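Local coordinates for OBG-type G domain-containing protein (Pyrococcus horikoshii, PDB 2E87), which binds GDP in the crystal and is probably an Obg-type GTP-binding protein of the NOG1 family, though its cellular role is unknown, at residues Arg7-Leu12 / Glu66-Leu71; Val11-Glu16 / Arg146-Asn151; Asn60-Leu65 / Trp100-Ile105. One frame throughout, in Å; residues are numbered along the deposited sequence.

Contact 1 of 3, residues Arg7-Leu12 / Glu66-Leu71; sequences RMPTVL and ERTPGL. With SO4 (sulfate ion), chain B.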
loop_
_atom_site.group_PDB
_atom_site.type_symbol
_atom_site.label_atom_id
_atom_site.label_comp_id
_atom_site.label_asym_id
_atom_site.label_seq_id
_atom_site.Cartn_x
_atom_site.Cartn_y
_atom_site.Cartn_z
ATOM N N ARG A 7 -9.626 1.235 6.179
ATOM C CA ARG A 7 -10.590 0.457 6.953
ATOM C C ARG A 7 -9.953 -0.317 8.111
ATOM O O ARG A 7 -10.660 -0.825 8.984
ATOM C CB ARG A 7 -11.313 -0.540 6.038
ATOM C CG ARG A 7 -12.464 0.037 5.219
ATOM C CD ARG A 7 -13.805 -0.458 5.763
ATOM N NE ARG A 7 -13.931 -1.918 5.690
ATOM C CZ ARG A 7 -14.826 -2.632 6.369
ATOM N NH1 ARG A 7 -15.688 -2.026 7.183
ATOM N NH2 ARG A 7 -14.859 -3.953 6.236
HETATM N N MSE A 8 -8.627 -0.434 8.110
HETATM C CA MSE A 8 -7.959 -1.166 9.183
HETATM C C MSE A 8 -8.195 -0.440 10.516
HETATM O O MSE A 8 -7.791 0.703 10.712
HETATM C CB MSE A 8 -6.460 -1.314 8.892
HETATM C CG MSE A 8 -5.703 -2.110 9.952
HETATM SE SE MSE A 8 -3.789 -2.305 9.601
HETATM C CE MSE A 8 -3.453 -0.581 8.825
ATOM N N PRO A 9 -8.858 -1.114 11.445
ATOM C CA PRO A 9 -9.191 -0.602 12.771
ATOM C C PRO A 9 -8.011 -0.470 13.720
ATOM O O PRO A 9 -6.955 -1.080 13.536
ATOM C CB PRO A 9 -10.192 -1.620 13.275
ATOM C CG PRO A 9 -9.589 -2.902 12.767
ATOM C CD PRO A 9 -9.159 -2.556 11.346
ATOM N N THR A 10 -8.191 0.352 14.738
ATOM C CA THR A 10 -7.158 0.519 15.729
ATOM C C THR A 10 -7.154 -0.807 16.495
ATOM O O THR A 10 -8.207 -1.331 16.859
ATOM C CB THR A 10 -7.494 1.701 16.651
ATOM O OG1 THR A 10 -7.324 2.924 15.925
ATOM C CG2 THR A 10 -6.592 1.706 17.870
ATOM N N VAL A 11 -5.969 -1.364 16.695
ATOM C CA VAL A 11 -5.818 -2.630 17.399
ATOM C C VAL A 11 -5.658 -2.384 18.891
ATOM O O VAL A 11 -4.784 -1.630 19.303
ATOM C CB VAL A 11 -4.571 -3.386 16.908
ATOM C CG1 VAL A 11 -4.357 -4.609 17.736
ATOM C CG2 VAL A 11 -4.726 -3.759 15.453
ATOM N N LEU A 12 -6.512 -3.006 19.693
ATOM C CA LEU A 12 -6.421 -2.869 21.141
ATOM C C LEU A 12 -5.192 -3.622 21.676
ATOM O O LEU A 12 -4.799 -4.641 21.120
ATOM C CB LEU A 12 -7.677 -3.432 21.807
ATOM C CG LEU A 12 -8.998 -2.664 21.667
ATOM C CD1 LEU A 12 -9.979 -3.150 22.745
ATOM C CD2 LEU A 12 -8.772 -1.182 21.847
ATOM N N GLU A 66 -10.488 -9.341 9.520
ATOM C CA GLU A 66 -11.486 -9.126 8.476
ATOM C C GLU A 66 -11.385 -7.788 7.761
ATOM O O GLU A 66 -11.523 -7.726 6.544
ATOM C CB GLU A 66 -12.904 -9.305 9.043
ATOM C CG GLU A 66 -13.144 -10.684 9.681
ATOM C CD GLU A 66 -14.533 -10.849 10.301
ATOM O OE1 GLU A 66 -15.122 -9.840 10.757
ATOM O OE2 GLU A 66 -15.022 -12.002 10.353
ATOM N N ARG A 67 -11.119 -6.723 8.502
ATOM C CA ARG A 67 -11.051 -5.399 7.902
ATOM C C ARG A 67 -9.709 -4.975 7.320
ATOM O O ARG A 67 -9.591 -3.886 6.762
ATOM C CB ARG A 67 -11.512 -4.353 8.909
ATOM C CG ARG A 67 -12.935 -4.565 9.393
ATOM C CD ARG A 67 -13.366 -3.382 10.226
ATOM N NE ARG A 67 -14.663 -3.575 10.859
ATOM C CZ ARG A 67 -15.144 -2.764 11.794
ATOM N NH1 ARG A 67 -14.426 -1.720 12.190
ATOM N NH2 ARG A 67 -16.331 -2.997 12.338
ATOM N N THR A 68 -8.696 -5.815 7.458
ATOM C CA THR A 68 -7.397 -5.478 6.908
ATOM C C THR A 68 -7.284 -6.298 5.640
ATOM O O THR A 68 -7.473 -7.503 5.659
ATOM C CB THR A 68 -6.249 -5.857 7.871
ATOM O OG1 THR A 68 -6.546 -5.363 9.182
ATOM C CG2 THR A 68 -4.937 -5.258 7.397
ATOM N N PRO A 69 -6.986 -5.652 4.512
ATOM C CA PRO A 69 -6.874 -6.409 3.265
ATOM C C PRO A 69 -5.721 -7.411 3.292
ATOM O O PRO A 69 -4.661 -7.136 3.863
ATOM C CB PRO A 69 -6.642 -5.314 2.239
ATOM C CG PRO A 69 -5.748 -4.372 3.001
ATOM C CD PRO A 69 -6.494 -4.274 4.328
ATOM N N GLY A 70 -5.937 -8.582 2.701
ATOM C CA GLY A 70 -4.859 -9.548 2.633
ATOM C C GLY A 70 -3.857 -8.944 1.661
ATOM O O GLY A 70 -4.242 -8.448 0.601
ATOM N N LEU A 71 -2.582 -8.954 2.010
ATOM C CA LEU A 71 -1.583 -8.365 1.136
ATOM C C LEU A 71 -1.603 -8.948 -0.286
ATOM O O LEU A 71 -1.386 -8.225 -1.254
ATOM C CB LEU A 71 -0.187 -8.511 1.753
ATOM C CG LEU A 71 0.031 -7.970 3.179
ATOM C CD1 LEU A 71 1.522 -8.028 3.499
ATOM C CD2 LEU A 71 -0.462 -6.536 3.317
HETATM S S SO4 B . -2.927 -12.532 2.344
HETATM O O1 SO4 B . -4.173 -12.106 1.573
HETATM O O2 SO4 B . -2.515 -11.496 3.414
HETATM O O3 SO4 B . -3.324 -13.839 3.045
HETATM O O4 SO4 B . -1.772 -12.653 1.376
#

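Contact 2 of 3, residues Val11-Glu16 / Arg146-Asn151; sequences VLTADE and RLRYLN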
loop_
_atom_site.group_PDB
_atom_site.type_symbol
_atom_site.label_atom_id
_atom_site.label_comp_id
_atom_site.label_asym_id
_atom_site.label_seq_id
_atom_site.Cartn_x
_atom_site.Cartn_y
_atom_site.Cartn_z
ATOM N N VAL A 11 -5.969 -1.364 16.695
ATOM C CA VAL A 11 -5.818 -2.630 17.399
ATOM C C VAL A 11 -5.658 -2.384 18.891
ATOM O O VAL A 11 -4.784 -1.630 19.303
ATOM C CB VAL A 11 -4.571 -3.386 16.908
ATOM C CG1 VAL A 11 -4.357 -4.609 17.736
ATOM C CG2 VAL A 11 -4.726 -3.759 15.453
ATOM N N LEU A 12 -6.512 -3.006 19.693
ATOM C CA LEU A 12 -6.421 -2.869 21.141
ATOM C C LEU A 12 -5.192 -3.622 21.676
ATOM O O LEU A 12 -4.799 -4.641 21.120
ATOM C CB LEU A 12 -7.677 -3.432 21.807
ATOM C CG LEU A 12 -8.998 -2.664 21.667
ATOM C CD1 LEU A 12 -9.979 -3.150 22.745
ATOM C CD2 LEU A 12 -8.772 -1.182 21.847
ATOM N N THR A 13 -4.575 -3.117 22.739
ATOM C CA THR A 13 -3.418 -3.803 23.325
ATOM C C THR A 13 -3.912 -4.992 24.154
ATOM O O THR A 13 -5.097 -5.072 24.502
ATOM C CB THR A 13 -2.579 -2.871 24.255
ATOM O OG1 THR A 13 -3.353 -2.499 25.404
ATOM C CG2 THR A 13 -2.162 -1.616 23.516
ATOM N N ALA A 14 -3.014 -5.922 24.462
ATOM C CA ALA A 14 -3.407 -7.085 25.252
ATOM C C ALA A 14 -4.175 -6.645 26.518
ATOM O O ALA A 14 -5.243 -7.172 26.820
ATOM C CB ALA A 14 -2.174 -7.906 25.621
ATOM N N ASP A 15 -3.638 -5.672 27.243
ATOM C CA ASP A 15 -4.295 -5.191 28.454
ATOM C C ASP A 15 -5.685 -4.612 28.221
ATOM O O ASP A 15 -6.621 -4.893 28.978
ATOM C CB ASP A 15 -3.444 -4.130 29.150
ATOM C CG ASP A 15 -2.163 -4.693 29.725
ATOM O OD1 ASP A 15 -2.150 -5.893 30.084
ATOM O OD2 ASP A 15 -1.180 -3.922 29.830
ATOM N N GLU A 16 -5.823 -3.804 27.175
ATOM C CA GLU A 16 -7.117 -3.194 26.877
ATOM C C GLU A 16 -8.132 -4.266 26.514
ATOM O O GLU A 16 -9.296 -4.156 26.869
ATOM C CB GLU A 16 -6.992 -2.171 25.727
ATOM C CG GLU A 16 -5.947 -1.090 25.972
ATOM C CD GLU A 16 -5.650 -0.219 24.740
ATOM O OE1 GLU A 16 -5.701 -0.732 23.596
ATOM O OE2 GLU A 16 -5.339 0.985 24.924
ATOM N N ARG A 146 2.966 -8.074 18.984
ATOM C CA ARG A 146 2.412 -8.116 17.631
ATOM C C ARG A 146 1.242 -7.125 17.491
ATOM O O ARG A 146 1.115 -6.452 16.480
ATOM C CB ARG A 146 1.923 -9.522 17.275
ATOM C CG ARG A 146 2.996 -10.556 17.009
ATOM C CD ARG A 146 2.316 -11.833 16.525
ATOM N NE ARG A 146 3.180 -13.005 16.455
ATOM C CZ ARG A 146 3.770 -13.568 17.501
ATOM N NH1 ARG A 146 3.600 -13.067 18.719
ATOM N NH2 ARG A 146 4.526 -14.642 17.330
ATOM N N LEU A 147 0.392 -7.028 18.502
ATOM C CA LEU A 147 -0.729 -6.102 18.416
ATOM C C LEU A 147 -0.209 -4.671 18.386
ATOM O O LEU A 147 -0.673 -3.836 17.612
ATOM C CB LEU A 147 -1.660 -6.269 19.607
ATOM C CG LEU A 147 -2.410 -7.593 19.741
ATOM C CD1 LEU A 147 -3.109 -7.602 21.098
ATOM C CD2 LEU A 147 -3.412 -7.778 18.590
ATOM N N ARG A 148 0.767 -4.394 19.235
ATOM C CA ARG A 148 1.335 -3.067 19.295
ATOM C C ARG A 148 1.971 -2.715 17.953
ATOM O O ARG A 148 1.796 -1.611 17.454
ATOM C CB ARG A 148 2.326 -3.001 20.448
ATOM C CG ARG A 148 1.605 -2.904 21.780
ATOM C CD ARG A 148 2.499 -3.185 22.970
ATOM N NE ARG A 148 1.745 -2.993 24.202
ATOM C CZ ARG A 148 1.388 -1.806 24.673
ATOM N NH1 ARG A 148 1.731 -0.698 24.026
ATOM N NH2 ARG A 148 0.646 -1.726 25.758
ATOM N N TYR A 149 2.685 -3.663 17.362
ATOM C CA TYR A 149 3.289 -3.433 16.058
ATOM C C TYR A 149 2.200 -3.180 14.999
ATOM O O TYR A 149 2.337 -2.278 14.181
ATOM C CB TYR A 149 4.139 -4.626 15.635
ATOM C CG TYR A 149 4.316 -4.748 14.133
ATOM C CD1 TYR A 149 5.244 -3.961 13.447
ATOM C CD2 TYR A 149 3.524 -5.641 13.387
ATOM C CE1 TYR A 149 5.385 -4.057 12.047
ATOM C CE2 TYR A 149 3.653 -5.742 11.996
ATOM C CZ TYR A 149 4.581 -4.947 11.332
ATOM O OH TYR A 149 4.679 -5.034 9.964
ATOM N N LEU A 150 1.131 -3.969 15.005
ATOM C CA LEU A 150 0.071 -3.780 14.011
ATOM C C LEU A 150 -0.554 -2.394 14.110
ATOM O O LEU A 150 -0.986 -1.822 13.113
ATOM C CB LEU A 150 -1.023 -4.845 14.167
ATOM C CG LEU A 150 -0.623 -6.209 13.625
ATOM C CD1 LEU A 150 -1.639 -7.242 14.036
ATOM C CD2 LEU A 150 -0.499 -6.142 12.103
ATOM N N ASN A 151 -0.574 -1.835 15.309
ATOM C CA ASN A 151 -1.167 -0.528 15.466
ATOM C C ASN A 151 -0.274 0.564 14.896
ATOM O O ASN A 151 -0.774 1.580 14.397
ATOM C CB ASN A 151 -1.476 -0.279 16.930
ATOM C CG ASN A 151 -2.724 0.533 17.114
ATOM O OD1 ASN A 151 -3.652 0.451 16.310
ATOM N ND2 ASN A 151 -2.770 1.309 18.181
HETATM O O HOH W 1 -0.863 -4.459 26.682
#

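Contact 3 of 3, residues Asn60-Leu65 / Trp100-Ile105; sequences NLRKVL and WAIRII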
loop_
_atom_site.group_PDB
_atom_site.type_symbol
_atom_site.label_atom_id
_atom_site.label_comp_id
_atom_site.label_asym_id
_atom_site.label_seq_id
_atom_site.Cartn_x
_atom_site.Cartn_y
_atom_site.Cartn_z
ATOM N N ASN A 60 -13.208 -8.865 18.856
ATOM C CA ASN A 60 -12.327 -7.736 18.574
ATOM C C ASN A 60 -11.149 -8.173 17.696
ATOM O O ASN A 60 -10.855 -7.536 16.680
ATOM C CB ASN A 60 -11.837 -7.077 19.873
ATOM C CG ASN A 60 -12.927 -6.219 20.554
ATOM O OD1 ASN A 60 -13.065 -5.026 20.278
ATOM N ND2 ASN A 60 -13.710 -6.842 21.434
ATOM N N LEU A 61 -10.495 -9.278 18.049
ATOM C CA LEU A 61 -9.373 -9.726 17.239
ATOM C C LEU A 61 -9.790 -10.050 15.805
ATOM O O LEU A 61 -9.132 -9.627 14.855
ATOM C CB LEU A 61 -8.704 -10.945 17.870
ATOM C CG LEU A 61 -8.009 -10.692 19.210
ATOM C CD1 LEU A 61 -7.575 -12.028 19.752
ATOM C CD2 LEU A 61 -6.805 -9.735 19.054
ATOM N N ARG A 62 -10.885 -10.790 15.650
ATOM C CA ARG A 62 -11.364 -11.181 14.335
ATOM C C ARG A 62 -11.669 -9.985 13.444
ATOM O O ARG A 62 -11.568 -10.081 12.218
ATOM C CB ARG A 62 -12.609 -12.052 14.469
ATOM C CG ARG A 62 -13.049 -12.699 13.176
ATOM C CD ARG A 62 -14.240 -13.608 13.410
ATOM N NE ARG A 62 -13.841 -14.934 13.892
ATOM C CZ ARG A 62 -14.179 -15.441 15.075
ATOM N NH1 ARG A 62 -14.926 -14.725 15.912
ATOM N NH2 ARG A 62 -13.786 -16.671 15.408
ATOM N N LYS A 63 -12.050 -8.867 14.060
ATOM C CA LYS A 63 -12.353 -7.640 13.329
ATOM C C LYS A 63 -11.101 -7.140 12.623
ATOM O O LYS A 63 -11.184 -6.554 11.546
ATOM C CB LYS A 63 -12.869 -6.555 14.287
ATOM C CG LYS A 63 -12.872 -5.147 13.689
ATOM C CD LYS A 63 -13.290 -4.052 14.691
ATOM C CE LYS A 63 -14.807 -3.967 14.891
ATOM N NZ LYS A 63 -15.229 -2.788 15.728
ATOM N N VAL A 64 -9.942 -7.359 13.242
ATOM C CA VAL A 64 -8.656 -6.947 12.669
ATOM C C VAL A 64 -8.327 -7.757 11.411
ATOM O O VAL A 64 -7.870 -7.215 10.400
ATOM C CB VAL A 64 -7.498 -7.164 13.669
ATOM C CG1 VAL A 64 -6.207 -6.704 13.058
ATOM C CG2 VAL A 64 -7.768 -6.416 14.967
ATOM N N LEU A 65 -8.547 -9.061 11.488
ATOM C CA LEU A 65 -8.279 -9.945 10.364
ATOM C C LEU A 65 -9.244 -9.700 9.206
ATOM O O LEU A 65 -8.863 -9.831 8.041
ATOM C CB LEU A 65 -8.402 -11.411 10.783
ATOM C CG LEU A 65 -7.551 -11.946 11.928
ATOM C CD1 LEU A 65 -7.902 -13.405 12.175
ATOM C CD2 LEU A 65 -6.075 -11.792 11.579
ATOM N N TRP A 100 -3.865 -17.177 15.437
ATOM C CA TRP A 100 -3.478 -18.205 16.376
ATOM C C TRP A 100 -4.194 -17.976 17.717
ATOM O O TRP A 100 -4.757 -18.903 18.289
ATOM C CB TRP A 100 -1.956 -18.182 16.574
ATOM C CG TRP A 100 -1.495 -19.036 17.724
ATOM C CD1 TRP A 100 -1.327 -20.390 17.725
ATOM C CD2 TRP A 100 -1.239 -18.599 19.068
ATOM N NE1 TRP A 100 -0.985 -20.825 18.988
ATOM C CE2 TRP A 100 -0.930 -19.746 19.831
ATOM C CE3 TRP A 100 -1.248 -17.350 19.701
ATOM C CZ2 TRP A 100 -0.634 -19.683 21.195
ATOM C CZ3 TRP A 100 -0.954 -17.287 21.066
ATOM C CH2 TRP A 100 -0.654 -18.450 21.794
ATOM N N ALA A 101 -4.186 -16.739 18.204
ATOM C CA ALA A 101 -4.812 -16.406 19.483
ATOM C C ALA A 101 -6.316 -16.698 19.466
ATOM O O ALA A 101 -6.868 -17.239 20.433
ATOM C CB ALA A 101 -4.556 -14.936 19.820
ATOM N N ILE A 102 -6.972 -16.350 18.360
ATOM C CA ILE A 102 -8.403 -16.583 18.213
ATOM C C ILE A 102 -8.689 -18.068 18.314
ATOM O O ILE A 102 -9.641 -18.494 18.966
ATOM C CB ILE A 102 -8.910 -16.081 16.851
ATOM C CG1 ILE A 102 -8.837 -14.563 16.810
ATOM C CG2 ILE A 102 -10.327 -16.556 16.613
ATOM C CD1 ILE A 102 -9.272 -13.961 15.507
ATOM N N ARG A 103 -7.834 -18.856 17.677
ATOM C CA ARG A 103 -7.995 -20.305 17.657
ATOM C C ARG A 103 -7.803 -20.953 19.029
ATOM O O ARG A 103 -8.624 -21.756 19.451
ATOM C CB ARG A 103 -7.028 -20.911 16.627
ATOM C CG ARG A 103 -7.617 -21.995 15.732
ATOM C CD ARG A 103 -7.251 -21.789 14.249
ATOM N NE ARG A 103 -5.851 -21.419 14.042
ATOM C CZ ARG A 103 -4.802 -22.108 14.496
ATOM N NH1 ARG A 103 -4.982 -23.223 15.195
ATOM N NH2 ARG A 103 -3.566 -21.671 14.261
ATOM N N ILE A 104 -6.733 -20.609 19.734
ATOM C CA ILE A 104 -6.491 -21.194 21.048
ATOM C C ILE A 104 -7.564 -20.797 22.069
ATOM O O ILE A 104 -7.916 -21.580 22.955
ATOM C CB ILE A 104 -5.147 -20.748 21.610
ATOM C CG1 ILE A 104 -4.124 -20.657 20.485
ATOM C CG2 ILE A 104 -4.687 -21.732 22.662
ATOM C CD1 ILE A 104 -4.034 -21.919 19.631
ATOM N N ILE A 105 -8.072 -19.574 21.952
ATOM C CA ILE A 105 -9.088 -19.095 22.881
ATOM C C ILE A 105 -10.412 -19.820 22.696
ATOM O O ILE A 105 -11.117 -20.100 23.667
ATOM C CB ILE A 105 -9.271 -17.574 22.738
ATOM C CG1 ILE A 105 -8.072 -16.879 23.392
ATOM C CG2 ILE A 105 -10.575 -17.124 23.363
ATOM C CD1 ILE A 105 -8.002 -15.412 23.111
#

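Contact 1 of 3, residues Arg7-Leu12 / Glu66-Leu71
Arg-67 sends CG away from its own carbonyl carbon (chi1 -60°) and runs extended from there to NE, whereas Arg-7 bends at chi2 and again at chi3, and these shapes make the two chains cross at about a right angle. What meets the flat end of Arg-7 is a methylene: Arg-67 CG lies over one face of its guanidinium, toward the rim, 3.7 Å from Arg-7 NH2. The two guanidinium planes are turned 30° apart, with Arg-7 NH1 and Arg-67 NE at 4.1 Å. No hydrogen bond joins the segments, and this proximity of like charges is probably unfavourable, though Arg-7 at least is exposed to solvent that could screen it. Nearer the backbone the chains fit closely, Arg-67 CB lying 3.6 Å from Arg-7 O and 3.8 Å from Pro-9 CD. If Arg-67 were an alanine, the Arg-7 guanidinium would probably lose the methylene lying over its face and be set free to turn. On the buried side, selenomethionine Met-8 runs at a slant past Thr-68: its CG is 3.4 Å from Thr-68 OG1, and its SE is 3.9 Å from Thr-68 CG2. That hydroxyl is engaged with Val-64 O, one turn back, so toward Met-8 it serves as a packing surface. Further along, a sulfate, probably from the crystallisation liquor, takes a weak bond from Leu-71 N and is also held by Ser-72 and His-92. The contact lays the chain leading into helix 14-30 across the C-terminal end of helix 38-67, in the NOG1 N-terminal helical domain, with Thr-68 and Leu-71 packing on helix 88-117 and Val-11 reaching helix 144-156.

Contact 2 of 3, residues Val11-Glu16 / Arg146-Asn151
Val-11 and Leu-147 make the tight part of this contact. Their side chains cross at about a right angle, Val-11 CG1 pressing on Leu-147 CD2 at 3.4 Å, while the other leucine methyl, CD1, lies 3.4 Å from Leu-12 O. Val-11 CG2 turns instead to Leu-150 CB. One hydrogen bond ties the backbone down: Val-11 N gives to Asn-151 OD1 at 3.0 Å, fairly straight (157°) but from well above the amide plane. Just beyond, helix 14-30 starts with a capping box. Thr-13 N donates to Glu-16 OE1 at 2.8 Å, and Glu-16 N returns a weak bond to Thr-13 OG1, which chi1 of 66° sets between the backbone N and the carbonyl carbon. That same torsion leaves the methyl on the looser, solvent side, where Thr-13 CG2 sits over one face of the Arg-148 guanidinium, 3.6 Å from NH2. Here a water accepts from both Arg-148 NH2 and Asp-15 N. Asp-144, near the start of helix 144-156, pairs with Arg-148 NE through one carboxylate oxygen and takes Ala-14 N on the other.

Contact 3 of 3, residues Asn60-Leu65 / Trp100-Ile105
Helices 38-67 and 88-117 run roughly antiparallel here, the short axes 145° apart in direction and 10.0 Å from each other at their closest, with Leu-61 and Ile-102 nearest across the gap at 7.0 Å between CA atoms. Ile-102 does most of the touching. With CG1 set opposite its carbonyl carbon (chi1 -68°) and the chain extended beyond it, its CD1 is carried right up to the surface of the facing helix, 3.6 Å from Arg-62 N. The same methyl meets Leu-65 CD1 at 3.6 Å, the two side chains reaching toward each other tip to tip. Leu-61 behaves differently: it slides past Ile-102 in the opposite direction, its CB 3.8 Å from Ile-102 CG1, and goes on to bring CD1 within 4.2 Å of Ala-101 CB. Arg-58 also touches Ile-102, so Ile-102 sits as a knob among Arg-58, Leu-61, Arg-62 and Leu-65, consistent with knobs-into-holes packing between two long helices of the NOG1 N-terminal helical bundle. At the edge of the contact Arg-62 crosses Ile-102 at about a right angle; its chain bends at chi3 and lays NH2 3.7 Å from Ile-102 CG2, a van der Waals touch of a charged group on a methyl. NH1 of the same arginine also has a long, weak ion pair with Asp-59 of its own helix. Both leucines also pack on Ile-98, a turn before Ile-102, while buried Leu-61 reaches Leu-140 of helix 122-142 and Ala-101, with only a methyl to offer, touches both Leu-61 and Val-139 of that third helix.

How the contacts relate
All three contacts belong to the NOG1 N-terminal helical domain, away from the GDP site, with centres about 12 Å apart. Contact 3 is the buried one, without a hydrogen bond across its helices, and mostly aliphatic; contacts 1 and 2 are partly buried and follow the chain from Arg-7 into the start of helix 14-30. Contact 1 shares helix 38-67 with contact 3 but lies at its C-terminal end, where exposed Arg-7 meets partly exposed Arg-67. Contact 2 mixes greasy packing with amide, capping and water-mediated bonds. Val-11, shared by the segments of contacts 1 and 2 but in touch only in contact 2, packs on Val-64, while Leu-147 touches Leu-61, making the apolar sides of contacts 2 and 3 continuous.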